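Side-chain contacts in copper chaperone CopZ (Staphylococcus aureus, PDB 6FF2), which sequesters and carries Cu(+) inside the cell and hands it to the copper-exporting P-type ATPase CopA: residues 25-30 / 53-58; 31-36 / 42-47; 9-14 / 18-23; 4-9 / 58-63. One frame throughout, in Å; residues are numbered along the deposited sequence. Where two conformers were deposited one is given.

Interaction 1: residues 25-30 / 53-58; sequences NNIDGV and VSQMKD. With MG (magnesium ion), chain E.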
loop_
_atom_site.group_PDB
_atom_site.type_symbol
_atom_site.label_atom_id
_atom_site.label_comp_id
_atom_site.label_asym_id
_atom_site.label_seq_id
_atom_site.Cartn_x
_atom_site.Cartn_y
_atom_site.Cartn_z
ATOM N N ASN A 25 14.432 1.853 7.828
ATOM C CA ASN A 25 15.105 3.085 8.254
ATOM C C ASN A 25 14.851 3.503 9.696
ATOM O O ASN A 25 15.618 4.307 10.257
ATOM C CB ASN A 25 14.778 4.211 7.280
ATOM C CG ASN A 25 15.575 4.118 6.017
ATOM O OD1 ASN A 25 16.808 4.109 6.061
ATOM N ND2 ASN A 25 14.901 4.112 4.878
ATOM N N ASN A 26 13.814 2.994 10.322
ATOM C CA ASN A 26 13.583 3.204 11.746
ATOM C C ASN A 26 14.575 2.525 12.641
ATOM O O ASN A 26 14.637 2.864 13.795
ATOM C CB ASN A 26 12.197 2.682 12.164
ATOM C CG ASN A 26 11.811 3.153 13.543
ATOM O OD1 ASN A 26 11.779 4.373 13.793
ATOM N ND2 ASN A 26 11.575 2.212 14.461
ATOM N N ILE A 27 15.300 1.511 12.133
ATOM C CA ILE A 27 16.236 0.778 12.945
ATOM C C ILE A 27 17.528 1.569 13.060
ATOM O O ILE A 27 18.118 1.922 12.025
ATOM C CB ILE A 27 16.540 -0.613 12.386
ATOM C CG1 ILE A 27 15.250 -1.417 12.045
ATOM C CG2 ILE A 27 17.470 -1.349 13.336
ATOM C CD1 ILE A 27 15.469 -2.685 11.209
ATOM N N ASP A 28 18.006 1.743 14.287
ATOM C CA ASP A 28 19.292 2.431 14.508
ATOM C C ASP A 28 20.402 1.567 13.946
ATOM O O ASP A 28 20.495 0.355 14.218
ATOM C CB ASP A 28 19.519 2.678 16.000
ATOM C CG ASP A 28 20.827 3.446 16.313
ATOM O OD1 ASP A 28 21.173 4.351 15.522
ATOM O OD2 ASP A 28 21.533 3.142 17.334
ATOM N N GLY A 29 21.222 2.206 13.103
ATOM C CA GLY A 29 22.310 1.535 12.381
ATOM C C GLY A 29 22.023 1.223 10.919
ATOM O O GLY A 29 22.923 0.883 10.133
ATOM N N VAL A 30 20.730 1.277 10.510
ATOM C CA VAL A 30 20.380 1.228 9.078
ATOM C C VAL A 30 20.473 2.615 8.529
ATOM O O VAL A 30 19.918 3.561 9.062
ATOM C CB VAL A 30 18.971 0.685 8.869
ATOM C CG1 VAL A 30 18.544 0.852 7.432
ATOM C CG2 VAL A 30 18.936 -0.766 9.271
ATOM N N VAL A 53 21.126 -8.625 10.608
ATOM C CA VAL A 53 20.173 -8.899 9.572
ATOM C C VAL A 53 18.848 -9.430 10.183
ATOM O O VAL A 53 17.778 -9.171 9.655
ATOM C CB VAL A 53 20.784 -9.848 8.540
ATOM C CG1 VAL A 53 19.730 -10.319 7.550
ATOM C CG2 VAL A 53 21.886 -9.087 7.806
ATOM N N SER A 54 18.937 -10.155 11.292
ATOM C CA SER A 54 17.719 -10.629 11.968
ATOM C C SER A 54 16.734 -9.494 12.289
ATOM O O SER A 54 15.514 -9.670 12.189
ATOM C CB SER A 54 18.184 -11.407 13.205
ATOM O OG SER A 54 18.869 -10.561 14.155
ATOM N N GLN A 55 17.226 -8.329 12.694
ATOM C CA GLN A 55 16.399 -7.180 12.987
ATOM C C GLN A 55 15.714 -6.677 11.692
ATOM O O GLN A 55 14.564 -6.228 11.714
ATOM C CB GLN A 55 17.225 -6.075 13.622
ATOM C CG GLN A 55 17.760 -6.375 15.021
ATOM C CD GLN A 55 18.746 -5.315 15.416
ATOM O OE1 GLN A 55 19.976 -5.561 15.310
ATOM N NE2 GLN A 55 18.261 -4.123 15.786
ATOM N N MET A 56 16.424 -6.699 10.565
ATOM C CA MET A 56 15.831 -6.286 9.305
ATOM C C MET A 56 14.711 -7.220 8.874
ATOM O O MET A 56 13.646 -6.769 8.428
ATOM C CB MET A 56 16.921 -6.248 8.217
ATOM C CG MET A 56 18.115 -5.325 8.529
ATOM S SD MET A 56 19.383 -5.601 7.291
ATOM C CE MET A 56 20.831 -4.937 8.179
ATOM N N LYS A 57 14.979 -8.521 8.938
ATOM C CA LYS A 57 13.967 -9.517 8.586
ATOM C C LYS A 57 12.744 -9.330 9.456
ATOM O O LYS A 57 11.610 -9.432 8.949
ATOM C CB LYS A 57 14.530 -10.932 8.710
ATOM C CG LYS A 57 15.578 -11.232 7.657
ATOM C CD LYS A 57 16.178 -12.618 7.818
ATOM C CE LYS A 57 17.117 -12.868 6.682
ATOM N NZ LYS A 57 17.236 -14.289 6.347
ATOM N N ASP A 58 12.950 -9.137 10.761
ATOM C CA ASP A 58 11.767 -8.989 11.631
ATOM C C ASP A 58 10.972 -7.773 11.274
ATOM O O ASP A 58 9.731 -7.804 11.326
ATOM C CB ASP A 58 12.193 -8.899 13.096
ATOM C CG ASP A 58 12.549 -10.205 13.684
ATOM O OD1 ASP A 58 12.383 -11.273 13.037
ATOM O OD2 ASP A 58 13.066 -10.139 14.844
HETATM MG MG MG E . 16.948 5.851 10.169
HETATM O O HOH W 1 17.944 5.186 8.196
HETATM O O HOH W 2 18.183 4.497 11.210
HETATM O O HOH W 3 20.067 -1.646 15.930
HETATM O O HOH W 4 18.603 6.902 10.304
HETATM O O HOH W 5 15.806 7.005 8.942
#
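Ile27 reaches Gln55 and Met56 because both of its branches face the helix: CG1 stands beside its own backbone N (chi1 -50°), with CG2 anti to that N, and the chain then runs on extended (chi2 167°), which carries CD1 to the first turn of helix 53-62. There CD1 lies 3.7 Å from the backbone atom Gln55 O and 4.1 Å from Met56 CA, so it touches the helix backbone rather than the end of a side chain. The second branch, CG2, meets the amide end of the Gln55 side chain, 3.8 Å from NE2. Gln55 itself is extended beyond CG, and its amide is held at both ends: OE1 accepts from Ala52 N, while NE2 donates to water 3 at 3.1 Å. That water gives a proton to Asp28 O at 2.7 Å, so a single water ties the loop to the helix beside the methyl contacts.

The loop keeps its shape by a type II turn from Ile27 to Val30, closed by Val30 N on Ile27 O at 3.1 Å, with Gly29 at the positive phi (102°) such a turn favours. On the side of the loop away from the helix, the magnesium ion takes Asn25 O at 2.0 Å together with four waters, and water 2 of that shell also donates to Ile27 O and Val30 O.

The contact thus spans the connection between helix 14-25 and strand 30-36 and the start of helix 53-62. Beneath it, Val30 and Met56 both rest on Val44 of strand 41-46, and Met56 also packs on Tyr46.

Interaction 2: residues 31-36 / 42-47; sequences TSADVN and VSVQYD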
loop_
_atom_site.group_PDB
_atom_site.type_symbol
_atom_site.label_atom_id
_atom_site.label_comp_id
_atom_site.label_asym_id
_atom_site.label_seq_id
_atom_site.Cartn_x
_atom_site.Cartn_y
_atom_site.Cartn_z
ATOM N N THR A 31 21.284 2.722 7.475
ATOM C CA THR A 31 21.576 3.996 6.823
ATOM C C THR A 31 20.586 4.300 5.707
ATOM O O THR A 31 20.146 5.433 5.575
ATOM C CB THR A 31 23.025 4.010 6.352
ATOM O OG1 THR A 31 23.869 3.683 7.483
ATOM C CG2 THR A 31 23.364 5.317 5.763
ATOM N N SER A 32 20.234 3.295 4.902
ATOM C CA SER A 32 19.233 3.446 3.895
ATOM C C SER A 32 18.673 2.098 3.495
ATOM O O SER A 32 19.284 1.041 3.746
ATOM C CB SER A 32 19.857 4.159 2.668
ATOM O OG SER A 32 20.736 3.328 1.953
ATOM N N ALA A 33 17.531 2.097 2.819
ATOM C CA ALA A 33 16.924 0.891 2.308
ATOM C C ALA A 33 16.299 1.213 0.947
ATOM O O ALA A 33 15.632 2.267 0.820
ATOM C CB ALA A 33 15.857 0.385 3.276
ATOM N N ASP A 34 16.472 0.322 -0.024
ATOM C CA ASP A 34 15.956 0.536 -1.412
ATOM C C ASP A 34 15.292 -0.746 -1.888
ATOM O O ASP A 34 15.944 -1.769 -2.123
ATOM C CB ASP A 34 17.157 0.933 -2.277
ATOM C CG ASP A 34 16.806 1.148 -3.727
ATOM O OD1 ASP A 34 15.658 1.426 -4.050
ATOM O OD2 ASP A 34 17.715 1.077 -4.554
ATOM N N VAL A 35 13.961 -0.690 -1.983
ATOM C CA VAL A 35 13.142 -1.768 -2.496
ATOM C C VAL A 35 13.104 -1.719 -4.014
ATOM O O VAL A 35 12.774 -0.669 -4.603
ATOM C CB VAL A 35 11.700 -1.664 -1.978
ATOM C CG1 VAL A 35 10.787 -2.640 -2.760
ATOM C CG2 VAL A 35 11.687 -1.873 -0.433
ATOM N N ASN A 36 13.388 -2.836 -4.644
ATOM C CA ASN A 36 13.114 -3.023 -6.085
ATOM C C ASN A 36 11.854 -3.847 -6.215
ATOM O O ASN A 36 11.863 -5.045 -6.011
ATOM C CB ASN A 36 14.277 -3.707 -6.796
ATOM C CG ASN A 36 14.049 -3.930 -8.257
ATOM O OD1 ASN A 36 12.946 -3.845 -8.735
ATOM N ND2 ASN A 36 15.095 -4.273 -8.967
ATOM N N VAL A 42 15.470 -6.201 -1.679
ATOM C CA VAL A 42 15.621 -5.022 -0.876
ATOM C C VAL A 42 17.083 -4.825 -0.429
ATOM O O VAL A 42 17.609 -5.709 0.218
ATOM C CB VAL A 42 14.716 -5.121 0.361
ATOM C CG1 VAL A 42 14.762 -3.803 1.146
ATOM C CG2 VAL A 42 13.280 -5.497 -0.076
ATOM N N SER A 43 17.692 -3.743 -0.867
ATOM C CA SER A 43 19.082 -3.454 -0.557
ATOM C C SER A 43 19.153 -2.543 0.637
ATOM O O SER A 43 18.654 -1.421 0.604
ATOM C CB SER A 43 19.806 -2.849 -1.736
ATOM O OG SER A 43 21.157 -2.494 -1.372
ATOM N N VAL A 44 19.881 -2.964 1.681
ATOM C CA VAL A 44 19.991 -2.189 2.929
ATOM C C VAL A 44 21.470 -1.881 3.135
ATOM O O VAL A 44 22.317 -2.778 3.051
ATOM C CB VAL A 44 19.464 -3.020 4.091
ATOM C CG1 VAL A 44 19.596 -2.258 5.374
ATOM C CG2 VAL A 44 18.028 -3.462 3.880
ATOM N N GLN A 45 21.756 -0.620 3.331
ATOM C CA GLN A 45 23.092 -0.133 3.726
ATOM C C GLN A 45 23.057 0.080 5.245
ATOM O O GLN A 45 22.162 0.776 5.777
ATOM C CB GLN A 45 23.429 1.173 3.035
ATOM C CG GLN A 45 23.429 1.062 1.517
ATOM C CD GLN A 45 24.648 0.364 0.982
ATOM O OE1 GLN A 45 25.699 0.308 1.634
ATOM N NE2 GLN A 45 24.540 -0.126 -0.209
ATOM N N TYR A 46 24.050 -0.457 5.953
ATOM C CA TYR A 46 23.994 -0.448 7.402
ATOM C C TYR A 46 25.378 -0.593 8.035
ATOM O O TYR A 46 26.316 -1.056 7.351
ATOM C CB TYR A 46 23.096 -1.588 7.903
ATOM C CG TYR A 46 23.634 -3.003 7.683
ATOM C CD1 TYR A 46 23.680 -3.598 6.448
ATOM C CD2 TYR A 46 24.129 -3.755 8.767
ATOM C CE1 TYR A 46 24.156 -4.889 6.252
ATOM C CE2 TYR A 46 24.617 -5.037 8.586
ATOM C CZ TYR A 46 24.633 -5.619 7.319
ATOM O OH TYR A 46 25.092 -6.862 7.160
ATOM N N ASP A 47 25.444 -0.228 9.317
ATOM C CA ASP A 47 26.660 -0.396 10.128
ATOM C C ASP A 47 26.519 -1.771 10.789
ATOM O O ASP A 47 25.640 -1.934 11.661
ATOM C CB ASP A 47 26.744 0.712 11.162
ATOM C CG ASP A 47 27.984 0.599 12.081
ATOM O OD1 ASP A 47 28.586 -0.491 12.094
ATOM O OD2 ASP A 47 28.253 1.596 12.759
HETATM O O HOH W 6 19.987 1.219 0.141
#
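Ser32 and Gln45 form one of the two hydrogen-bonded pairs of this antiparallel hairpin, and the second is Asp34 with Ser43. Among the backbone bonds, Gln45 N donates to Ser32 O at 3.0 Å, and Asp34 and Ser43 exchange two bonds, each 2.9 Å from N to O. Gln45 O does double duty: it accepts from Thr31 N at 2.7 Å and, less closely, from Ser32 N at 3.3 Å. Two residues on one strand facing a single residue on the other make this a classic beta bulge, at the end where strand 30-36 begins. CA-H...O contacts fill in between the pairs, as where Val44 CA lies 3.4 Å from Ser32 O.

The polar side chains gather on one face. Ser32 OG sits between its backbone N and carbonyl carbon (chi1 72°) and thereby meets the aliphatic stem of Gln45, 3.5 Å from CG. Gln45 bends at chi2 (-76°), which takes its amide away from the partner strand. Water 6 links Ser32 OG with Ser43 O, donating to the latter, while Ser43 OG is hydrogen-bonded to Gln3 on the next strand.

Apolar contacts occupy the opposite face. Val35 and Val42 run alongside each other toward the helices, with Val35 CG2 4.0 Å from Val42 CG1; Ala33 and Val44 touch more loosely.

This division of chemistry makes the hairpin amphipathic: one face is lined by serines, Asp34 and Gln45 and holds an ordered water, and the other presents valines and Ala33 to Leu24, Val20 and Met56 of the two helices.

Interaction 3: residues 9-14 / 18-23; sequences EGMSCG and SAVESA. With CU1 (copper (I) ion), chain C; CU1 (copper (I) ion), chain G; CU1 (copper (I) ion), chain D.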
loop_
_atom_site.group_PDB
_atom_site.type_symbol
_atom_site.label_atom_id
_atom_site.label_comp_id
_atom_site.label_asym_id
_atom_site.label_seq_id
_atom_site.Cartn_x
_atom_site.Cartn_y
_atom_site.Cartn_z
ATOM N N GLU A 9 8.916 -11.367 -0.475
ATOM C CA GLU A 9 7.666 -11.683 -1.205
ATOM C C GLU A 9 6.509 -10.912 -0.618
ATOM O O GLU A 9 6.403 -10.747 0.614
ATOM C CB GLU A 9 7.345 -13.199 -1.121
ATOM C CG GLU A 9 8.334 -13.990 -1.926
ATOM C CD GLU A 9 8.098 -15.488 -1.902
ATOM O OE1 GLU A 9 7.205 -15.999 -1.195
ATOM O OE2 GLU A 9 8.858 -16.158 -2.611
ATOM N N GLY A 10 5.613 -10.496 -1.516
ATOM C CA GLY A 10 4.358 -9.837 -1.088
ATOM C C GLY A 10 4.329 -8.340 -1.364
ATOM O O GLY A 10 3.296 -7.715 -1.168
ATOM N N MET A 11 5.443 -7.743 -1.800
ATOM C CA MET A 11 5.456 -6.285 -2.016
ATOM C C MET A 11 4.866 -6.044 -3.392
ATOM O O MET A 11 5.452 -6.428 -4.395
ATOM C CB MET A 11 6.863 -5.691 -1.905
ATOM C CG MET A 11 7.508 -5.985 -0.570
ATOM S SD MET A 11 9.137 -5.213 -0.477
ATOM C CE MET A 11 9.975 -6.026 -1.826
ATOM N N SER A 12 3.693 -5.403 -3.458
ATOM C CA SER A 12 2.995 -5.324 -4.757
ATOM C C SER A 12 2.912 -3.976 -5.368
ATOM O O SER A 12 2.453 -3.892 -6.487
ATOM C CB SER A 12 1.563 -5.857 -4.619
ATOM O OG SER A 12 0.887 -5.128 -3.638
ATOM N N CYS A 13 3.245 -2.929 -4.651
ATOM C CA CYS A 13 3.016 -1.555 -5.117
ATOM C C CYS A 13 3.864 -0.567 -4.352
ATOM O O CYS A 13 4.575 -0.923 -3.419
ATOM C CB CYS A 13 1.521 -1.130 -4.934
ATOM S SG CYS A 13 1.025 -0.813 -3.224
ATOM N N GLY A 14 3.815 0.697 -4.775
ATOM C CA GLY A 14 4.526 1.776 -4.104
ATOM C C GLY A 14 4.236 1.971 -2.624
ATOM O O GLY A 14 5.112 2.375 -1.888
ATOM N N SER A 18 7.106 1.848 0.303
ATOM C CA SER A 18 7.252 2.877 1.279
ATOM C C SER A 18 7.265 2.305 2.687
ATOM O O SER A 18 8.069 2.711 3.543
ATOM C CB SER A 18 6.134 3.884 1.092
ATOM O OG SER A 18 6.273 4.849 2.061
ATOM N N ALA A 19 6.371 1.358 2.943
ATOM C CA ALA A 19 6.252 0.779 4.259
ATOM C C ALA A 19 7.526 0.000 4.665
ATOM O O ALA A 19 7.911 0.027 5.843
ATOM C CB ALA A 19 5.038 -0.143 4.339
ATOM N N VAL A 20 8.046 -0.779 3.722
ATOM C CA VAL A 20 9.264 -1.589 3.971
ATOM C C VAL A 20 10.429 -0.632 4.195
ATOM O O VAL A 20 11.186 -0.800 5.194
ATOM C CB VAL A 20 9.444 -2.591 2.838
ATOM C CG1 VAL A 20 10.845 -3.216 2.892
ATOM C CG2 VAL A 20 8.393 -3.703 2.937
ATOM N N GLU A 21 10.594 0.347 3.333
ATOM C CA GLU A 21 11.745 1.278 3.518
ATOM C C GLU A 21 11.629 2.032 4.861
ATOM O O GLU A 21 12.630 2.209 5.551
ATOM C CB GLU A 21 11.884 2.227 2.320
ATOM C CG GLU A 21 12.309 1.514 1.062
ATOM C CD GLU A 21 12.469 2.367 -0.160
ATOM O OE1 GLU A 21 12.286 3.610 -0.081
ATOM O OE2 GLU A 21 12.733 1.762 -1.219
ATOM N N SER A 22 10.438 2.483 5.248
ATOM C CA SER A 22 10.299 3.165 6.521
ATOM C C SER A 22 10.607 2.299 7.697
ATOM O O SER A 22 11.267 2.736 8.629
ATOM C CB SER A 22 8.899 3.736 6.721
ATOM O OG SER A 22 8.826 4.837 5.871
ATOM N N ALA A 23 10.128 1.064 7.680
ATOM C CA ALA A 23 10.365 0.147 8.806
ATOM C C ALA A 23 11.861 -0.122 8.977
ATOM O O ALA A 23 12.377 -0.121 10.072
ATOM C CB ALA A 23 9.636 -1.160 8.560
HETATM CU CU CU1 C . 1.268 -2.600 -1.983
HETATM CU CU CU1 G . -1.199 -1.912 -2.697
HETATM CU CU CU1 D . -0.812 0.589 -3.129
#
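Met11 puts its sulfur against Val20, SD lying 3.8 Å from CG2, with the two side chains crossing at about a right angle. The methionine runs straight through chi2 and then bends at chi3 (-61°), so SD meets the helix while CE turns on to Val35. Val20 answers with the methyl that stands beside its backbone N.

Further along the loop, Cys13 SG is tucked between its own backbone N and carbonyl carbon (chi1 73°). From there the thiolate bridges three copper(I) ions, at 2.2 Å from SG to the ion of chain C, 2.3 Å to that of chain D and 2.5 Å to that of chain G. Cys16 and His15, together with Cys13 and Cys16 of the second subunit, also bind these coppers, making a cluster shared between two CxxC sites. Ser12 OG hydrogen-bonds to Ser12 OG of that subunit.

Cys13 holds the N-cap position, and the helix begins with Gly14, whose O accepts from Ser18 N at 3.0 Å.

The loop leads from strand 3-9 into helix 14-25, with Met11 and Val20 jointly packed on Val35 of strand 30-36 and on Tyr65.

Interaction 4: residues 4-9 / 58-63; sequences EILNVE and DAIEDQ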
loop_
_atom_site.group_PDB
_atom_site.type_symbol
_atom_site.label_atom_id
_atom_site.label_comp_id
_atom_site.label_asym_id
_atom_site.label_seq_id
_atom_site.Cartn_x
_atom_site.Cartn_y
_atom_site.Cartn_z
ATOM N N GLU A 4 23.249 -5.472 2.792
ATOM C CA GLU A 4 22.455 -6.711 2.826
ATOM C C GLU A 4 21.421 -6.636 1.763
ATOM O O GLU A 4 20.818 -5.605 1.592
ATOM C CB GLU A 4 21.784 -6.847 4.193
ATOM C CG GLU A 4 20.786 -7.965 4.342
ATOM C CD GLU A 4 21.320 -9.353 4.245
ATOM O OE1 GLU A 4 22.517 -9.584 4.294
ATOM O OE2 GLU A 4 20.422 -10.241 4.107
ATOM N N ILE A 5 21.254 -7.704 1.000
ATOM C CA ILE A 5 20.146 -7.838 0.072
ATOM C C ILE A 5 19.169 -8.871 0.603
ATOM O O ILE A 5 19.533 -10.039 0.738
ATOM C CB ILE A 5 20.644 -8.143 -1.338
ATOM C CG1 ILE A 5 21.603 -6.996 -1.820
ATOM C CG2 ILE A 5 19.472 -8.301 -2.281
ATOM C CD1 ILE A 5 22.295 -7.315 -3.092
ATOM N N LEU A 6 17.931 -8.450 0.905
ATOM C CA LEU A 6 16.871 -9.350 1.338
ATOM C C LEU A 6 16.008 -9.663 0.139
ATOM O O LEU A 6 15.752 -8.769 -0.701
ATOM C CB LEU A 6 16.081 -8.836 2.516
ATOM C CG LEU A 6 16.935 -8.562 3.757
ATOM C CD1 LEU A 6 17.214 -7.084 3.850
ATOM C CD2 LEU A 6 16.273 -9.059 5.043
ATOM N N ASN A 7 15.524 -10.894 0.063
ATOM C CA ASN A 7 14.541 -11.284 -0.965
ATOM C C ASN A 7 13.169 -11.351 -0.284
ATOM O O ASN A 7 12.997 -12.093 0.634
ATOM C CB ASN A 7 14.889 -12.588 -1.555
ATOM C CG ASN A 7 15.922 -12.438 -2.556
ATOM O OD1 ASN A 7 17.024 -12.891 -2.329
ATOM N ND2 ASN A 7 15.574 -11.849 -3.717
ATOM N N VAL A 8 12.234 -10.510 -0.736
ATOM C CA VAL A 8 10.979 -10.290 -0.037
ATOM C C VAL A 8 9.871 -10.591 -0.984
ATOM O O VAL A 8 9.916 -10.171 -2.143
ATOM C CB VAL A 8 10.861 -8.850 0.491
ATOM C CG1 VAL A 8 9.545 -8.644 1.215
ATOM C CG2 VAL A 8 11.998 -8.487 1.439
ATOM N N GLU A 9 8.916 -11.367 -0.475
ATOM C CA GLU A 9 7.666 -11.683 -1.205
ATOM C C GLU A 9 6.509 -10.912 -0.618
ATOM O O GLU A 9 6.403 -10.747 0.614
ATOM C CB GLU A 9 7.345 -13.199 -1.121
ATOM C CG GLU A 9 8.334 -13.990 -1.926
ATOM C CD GLU A 9 8.098 -15.488 -1.902
ATOM O OE1 GLU A 9 7.205 -15.999 -1.195
ATOM O OE2 GLU A 9 8.858 -16.158 -2.611
ATOM N N ASP A 58 12.950 -9.137 10.761
ATOM C CA ASP A 58 11.767 -8.989 11.631
ATOM C C ASP A 58 10.972 -7.773 11.274
ATOM O O ASP A 58 9.731 -7.804 11.326
ATOM C CB ASP A 58 12.193 -8.899 13.096
ATOM C CG ASP A 58 12.549 -10.205 13.684
ATOM O OD1 ASP A 58 12.383 -11.273 13.037
ATOM O OD2 ASP A 58 13.066 -10.139 14.844
ATOM N N ALA A 59 11.652 -6.666 10.956
ATOM C CA ALA A 59 10.955 -5.426 10.625
ATOM C C ALA A 59 10.106 -5.605 9.376
ATOM O O ALA A 59 8.990 -5.049 9.281
ATOM C CB ALA A 59 11.939 -4.282 10.442
ATOM N N ILE A 60 10.605 -6.357 8.427
ATOM C CA ILE A 60 9.894 -6.605 7.196
ATOM C C ILE A 60 8.685 -7.514 7.482
ATOM O O ILE A 60 7.573 -7.234 7.020
ATOM C CB ILE A 60 10.805 -7.190 6.147
ATOM C CG1 ILE A 60 11.843 -6.157 5.731
ATOM C CG2 ILE A 60 10.034 -7.720 4.930
ATOM C CD1 ILE A 60 12.972 -6.829 4.977
ATOM N N GLU A 61 8.906 -8.589 8.222
ATOM C CA GLU A 61 7.854 -9.550 8.487
ATOM C C GLU A 61 6.776 -8.926 9.369
ATOM O O GLU A 61 5.600 -9.209 9.155
ATOM C CB GLU A 61 8.452 -10.873 9.057
ATOM C CG GLU A 61 9.407 -11.521 8.022
ATOM C CD GLU A 61 9.598 -13.038 8.061
ATOM O OE1 GLU A 61 9.887 -13.510 9.182
ATOM O OE2 GLU A 61 9.596 -13.678 6.913
ATOM N N ASP A 62 7.134 -8.027 10.274
ATOM C CA ASP A 62 6.136 -7.274 11.050
ATOM C C ASP A 62 5.232 -6.358 10.220
ATOM O O ASP A 62 4.169 -6.004 10.674
ATOM C CB ASP A 62 6.797 -6.470 12.159
ATOM C CG ASP A 62 7.367 -7.372 13.283
ATOM O OD1 ASP A 62 7.123 -8.601 13.320
ATOM O OD2 ASP A 62 8.113 -6.838 14.111
ATOM N N GLN A 63 5.660 -5.928 9.043
ATOM C CA GLN A 63 4.828 -5.197 8.074
ATOM C C GLN A 63 3.968 -6.113 7.218
ATOM O O GLN A 63 3.202 -5.606 6.379
ATOM C CB GLN A 63 5.692 -4.332 7.140
ATOM C CG GLN A 63 6.449 -3.227 7.852
ATOM C CD GLN A 63 5.514 -2.193 8.450
ATOM O OE1 GLN A 63 4.599 -1.696 7.775
ATOM N NE2 GLN A 63 5.683 -1.916 9.698
#
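Ile60, which meets Leu6 and Val8 across this contact, lies in the helical turn closed by the backbone bond from Asp62 N to Asp58 O, at 2.8 Å the shortest backbone bond within 58-63. Between strand and helix the meeting is wholly apolar. It belongs to the ferredoxin-like beta-alpha-beta-beta-alpha-beta fold of heavy-metal-associated domains, in which two helices pack on one face of an antiparallel sheet; here helix 53-62 settles on strand 3-9.

Ile60 sends two branches toward the strand. CG1 stands beside the backbone N and continues extended (chi2 165°), carrying CD1 between the two strand residues, where it comes to 4.0 Å from Leu6 CD2. CG2, on the other branch, faces Val8 CG1 at 3.9 Å, and these two side chains approach tip to tip. Leu6 comes in at a slant, its chi2 of 100° lying off the usual staggered values.

All three side chains are buried. Leu6 and Val8, alternate residues of the strand, face the same side of the sheet, and their neighbours Val44 and Val42 on strand 41-46 extend that apolar surface. Tyr65 touches both Val8 and Ile60, and Val67 touches Leu6 and Ile60, so the loop before the last strand, through Tyr65, and the strand itself, through Val67, help to enclose the group. Val8 CG2 also takes part, 4.0 Å from Ile60 CD1 and 4.1 Å from Ile60 CG2.

Interactions 1 and 4 use successive turns of helix 53-62 and share Asp58; Ile27 CD1 lies 3.9 Å from Ala59 CB. Interactions 2 and 4 meet within the sheet, where Val42 N is 2.8 Å from Leu6 O and Val42 CG2 is 3.6 Å from Val8 CG2. From interaction 3, Glu21 OE2 accepts a hydrogen bond from Val35 N, 2.8 Å away, while Met11 CE is 3.6 Å from Val35 CG1. Interaction 3 holds the copper site; the side chains of Val35 in interaction 2 and Val8 in interaction 4 are each about 10 Å from a copper ion. Interaction 1, which holds the magnesium ion, lies across the chain's centre from interaction 3.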